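PDB 3DOH: esterase from Thermotoga maritima, which is a thermostable esterase that probably hydrolyses carboxylic esters, with an immunoglobulin-like domain beside its alpha/beta-hydrolase domain. Local coordinates for residues D142-F147 against R161-K166. Sequence-based numbering, arbitrary orientation.
Sequences DDFLAF and RLFVPK. With SO4 (sulfate ion), chain G.
Arg161 folds back over its neighbouring strand to reach the carbonyl of Phe144. Bends at chi2 and chi3 turn the guanidinium so that NH2 donates to Phe144 O at 3.0 Å, in the carbonyl plane though tilted from the guanidinium's own, while NE adds a weak bond to the same oxygen. Ala146 CB lies over one guanidinium face. At the edge a sulfate, probably from the crystallisation liquor, accepts weak bonds from NH1 and NH2; NH1 also reaches Asn190 O. Were Arg161 replaced by alanine, Phe144 O would probably lose both of its side-chain donors and the sulfate a positive partner. The two strands form an antiparallel beta hairpin at one margin of the alpha/beta-hydrolase sheet, where Leu162 N bonds to Leu145 O at 3.0 Å and the return bond, Leu145 N to Leu162 O, is weak. Phe144 and Phe163 lie on the same side as Arg161, their ring planes 51° apart in an oblique pair. Phe163 CB sits 3.8 Å from the Phe144 ring centroid, almost on the ring normal, a CH-pi contact; with CG anti to the backbone N (chi1 177°), the Phe163 ring runs on toward Asp143, whose CB meets its edge at CE1, 3.8 Å away. Val216 of strand 215-219 touches both phenylalanine side chains.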
ATOM      1  N   ASP A 142       9.350 -20.369 -35.438  1.00 33.04           N
ATOM      2  CA  ASP A 142       9.185 -21.598 -36.176  1.00 33.14           C
ATOM      3  C   ASP A 142       8.765 -21.399 -37.640  1.00 32.47           C
ATOM      4  O   ASP A 142       8.691 -22.362 -38.361  1.00 32.74           O
ATOM      5  CB  ASP A 142       8.218 -22.527 -35.439  1.00 33.18           C
ATOM      6  CG  ASP A 142       6.786 -21.971 -35.398  1.00 35.07           C
ATOM      7  OD1 ASP A 142       6.539 -20.843 -35.960  1.00 32.97           O
ATOM      8  OD2 ASP A 142       5.921 -22.674 -34.789  1.00 34.91           O
ATOM      9  N   ASP A 143       8.507 -20.172 -38.084  1.00 32.55           N
ATOM     10  CA  ASP A 143       8.349 -19.921 -39.530  1.00 32.75           C
ATOM     11  C   ASP A 143       9.623 -19.617 -40.295  1.00 32.78           C
ATOM     12  O   ASP A 143       9.575 -19.510 -41.521  1.00 33.93           O
ATOM     13  CB  ASP A 143       7.370 -18.786 -39.833  1.00 32.51           C
ATOM     14  CG  ASP A 143       6.045 -18.975 -39.168  1.00 32.83           C
ATOM     15  OD1 ASP A 143       5.424 -20.032 -39.399  1.00 35.92           O
ATOM     16  OD2 ASP A 143       5.621 -18.067 -38.408  1.00 31.89           O
ATOM     17  N   PHE A 144      10.725 -19.413 -39.580  1.00 32.58           N
ATOM     18  CA  PHE A 144      12.037 -19.142 -40.162  1.00 32.42           C
ATOM     19  C   PHE A 144      12.702 -20.478 -40.289  1.00 33.00           C
ATOM     20  O   PHE A 144      13.075 -21.096 -39.280  1.00 33.74           O
ATOM     21  CB  PHE A 144      12.938 -18.328 -39.202  1.00 31.91           C
ATOM     22  CG  PHE A 144      12.606 -16.876 -39.110  1.00 29.82           C
ATOM     23  CD1 PHE A 144      11.368 -16.453 -38.609  1.00 27.73           C
ATOM     24  CD2 PHE A 144      13.543 -15.916 -39.505  1.00 29.99           C
ATOM     25  CE1 PHE A 144      11.036 -15.117 -38.530  1.00 25.13           C
ATOM     26  CE2 PHE A 144      13.230 -14.534 -39.420  1.00 30.64           C
ATOM     27  CZ  PHE A 144      11.965 -14.140 -38.915  1.00 29.98           C
ATOM     28  N   LEU A 145      12.864 -20.919 -41.518  1.00 33.28           N
ATOM     29  CA  LEU A 145      13.708 -22.064 -41.849  1.00 33.01           C
ATOM     30  C   LEU A 145      15.133 -21.874 -41.367  1.00 33.24           C
ATOM     31  O   LEU A 145      15.652 -20.762 -41.354  1.00 33.57           O
ATOM     32  CB  LEU A 145      13.715 -22.229 -43.364  1.00 32.91           C
ATOM     33  CG  LEU A 145      12.332 -22.452 -43.955  1.00 31.77           C
ATOM     34  CD1 LEU A 145      12.324 -22.136 -45.424  1.00 29.29           C
ATOM     35  CD2 LEU A 145      11.913 -23.885 -43.636  1.00 30.35           C
ATOM     36  N   ALA A 146      15.757 -22.970 -40.958  1.00 34.21           N
ATOM     37  CA  ALA A 146      17.160 -22.959 -40.538  1.00 35.18           C
ATOM     38  C   ALA A 146      18.038 -23.449 -41.680  1.00 35.78           C
ATOM     39  O   ALA A 146      17.688 -24.395 -42.373  1.00 36.61           O
ATOM     40  CB  ALA A 146      17.358 -23.815 -39.302  1.00 34.60           C
ATOM     41  N   PHE A 147      19.152 -22.770 -41.896  1.00 36.53           N
ATOM     42  CA  PHE A 147      20.108 -23.148 -42.917  1.00 37.45           C
ATOM     43  C   PHE A 147      21.478 -22.848 -42.348  1.00 38.28           C
ATOM     44  O   PHE A 147      21.590 -22.084 -41.385  1.00 38.47           O
ATOM     45  CB  PHE A 147      19.876 -22.336 -44.203  1.00 37.13           C
ATOM     46  CG  PHE A 147      18.631 -22.717 -44.946  1.00 37.74           C
ATOM     47  CD1 PHE A 147      18.490 -23.987 -45.505  1.00 39.62           C
ATOM     48  CD2 PHE A 147      17.585 -21.810 -45.094  1.00 37.36           C
ATOM     49  CE1 PHE A 147      17.305 -24.335 -46.213  1.00 40.42           C
ATOM     50  CE2 PHE A 147      16.400 -22.147 -45.788  1.00 34.50           C
ATOM     51  CZ  PHE A 147      16.264 -23.392 -46.349  1.00 37.38           C
ATOM     52  N   ARG A 161      18.758 -17.988 -40.321  1.00 30.31           N
ATOM     53  CA  ARG A 161      17.336 -18.259 -40.284  1.00 29.02           C
ATOM     54  C   ARG A 161      16.756 -17.344 -41.322  1.00 27.85           C
ATOM     55  O   ARG A 161      17.112 -16.169 -41.366  1.00 27.99           O
ATOM     56  CB  ARG A 161      16.709 -17.920 -38.908  1.00 28.72           C
ATOM     57  CG  ARG A 161      17.242 -18.637 -37.678  1.00 28.44           C
ATOM     58  CD  ARG A 161      16.980 -20.132 -37.639  1.00 30.11           C
ATOM     59  NE  ARG A 161      15.586 -20.495 -37.419  1.00 33.80           N
ATOM     60  CZ  ARG A 161      15.126 -21.272 -36.430  1.00 33.96           C
ATOM     61  NH1 ARG A 161      15.931 -21.812 -35.514  1.00 31.08           N
ATOM     62  NH2 ARG A 161      13.822 -21.510 -36.364  1.00 34.21           N
ATOM     63  N   LEU A 162      15.849 -17.871 -42.130  1.00 26.99           N
ATOM     64  CA  LEU A 162      15.247 -17.121 -43.227  1.00 26.94           C
ATOM     65  C   LEU A 162      13.739 -17.281 -43.217  1.00 26.34           C
ATOM     66  O   LEU A 162      13.260 -18.395 -43.168  1.00 26.72           O
ATOM     67  CB  LEU A 162      15.781 -17.653 -44.558  1.00 27.04           C
ATOM     68  CG  LEU A 162      15.096 -17.182 -45.846  1.00 27.18           C
ATOM     69  CD1 LEU A 162      15.625 -15.812 -46.279  1.00 25.55           C
ATOM     70  CD2 LEU A 162      15.333 -18.198 -46.947  1.00 25.80           C
ATOM     71  N   PHE A 163      13.003 -16.179 -43.274  1.00 25.82           N
ATOM     72  CA  PHE A 163      11.521 -16.210 -43.385  1.00 26.67           C
ATOM     73  C   PHE A 163      11.142 -16.064 -44.846  1.00 27.25           C
ATOM     74  O   PHE A 163      11.563 -15.144 -45.513  1.00 27.71           O
ATOM     75  CB  PHE A 163      10.878 -15.066 -42.562  1.00 25.56           C
ATOM     76  CG  PHE A 163       9.344 -14.961 -42.654  1.00 24.77           C
ATOM     77  CD1 PHE A 163       8.513 -15.632 -41.720  1.00 22.49           C
ATOM     78  CD2 PHE A 163       8.738 -14.113 -43.592  1.00 22.92           C
ATOM     79  CE1 PHE A 163       7.086 -15.477 -41.734  1.00 20.93           C
ATOM     80  CE2 PHE A 163       7.318 -13.960 -43.643  1.00 23.35           C
ATOM     81  CZ  PHE A 163       6.490 -14.656 -42.702  1.00 22.45           C
ATOM     82  N   VAL A 164      10.333 -16.970 -45.340  1.00 28.67           N
ATOM     83  CA  VAL A 164       9.832 -16.879 -46.697  1.00 30.04           C
ATOM     84  C   VAL A 164       8.330 -16.530 -46.636  1.00 31.08           C
ATOM     85  O   VAL A 164       7.593 -17.184 -45.933  1.00 30.18           O
ATOM     86  CB  VAL A 164      10.090 -18.251 -47.415  1.00 30.34           C
ATOM     87  CG1 VAL A 164       9.391 -18.349 -48.787  1.00 29.13           C
ATOM     88  CG2 VAL A 164      11.613 -18.512 -47.534  1.00 29.89           C
ATOM     89  N   PRO A 165       7.878 -15.489 -47.369  1.00 32.83           N
ATOM     90  CA  PRO A 165       6.440 -15.127 -47.274  1.00 34.29           C
ATOM     91  C   PRO A 165       5.511 -16.271 -47.732  1.00 36.62           C
ATOM     92  O   PRO A 165       5.935 -17.146 -48.475  1.00 35.64           O
ATOM     93  CB  PRO A 165       6.295 -13.897 -48.189  1.00 34.10           C
ATOM     94  CG  PRO A 165       7.646 -13.657 -48.844  1.00 32.32           C
ATOM     95  CD  PRO A 165       8.640 -14.643 -48.312  1.00 32.54           C
ATOM     96  N   LYS A 166       4.266 -16.263 -47.264  1.00 39.69           N
ATOM     97  CA  LYS A 166       3.308 -17.283 -47.645  1.00 43.18           C
ATOM     98  C   LYS A 166       2.105 -16.722 -48.380  1.00 44.90           C
ATOM     99  O   LYS A 166       1.664 -15.596 -48.108  1.00 45.19           O
ATOM    100  CB  LYS A 166       2.833 -18.078 -46.424  1.00 44.11           C
ATOM    101  CG  LYS A 166       2.713 -17.271 -45.097  1.00 47.37           C
ATOM    102  CD  LYS A 166       1.434 -17.613 -44.283  1.00 48.02           C
ATOM    103  CE  LYS A 166       1.029 -19.092 -44.416  1.00 52.02           C
ATOM    104  NZ  LYS A 166      -0.206 -19.483 -43.589  1.00 52.85           N
TER
HETATM  105  S   SO4 G 404      12.119 -23.990 -34.350  1.00 49.65           S
HETATM  106  O1  SO4 G 404      13.450 -23.576 -33.910  1.00 50.49           O
HETATM  107  O2  SO4 G 404      12.008 -25.426 -34.067  1.00 50.93           O
HETATM  108  O3  SO4 G 404      11.926 -23.728 -35.783  1.00 48.32           O
HETATM  109  O4  SO4 G 404      11.094 -23.259 -33.595  1.00 50.16           O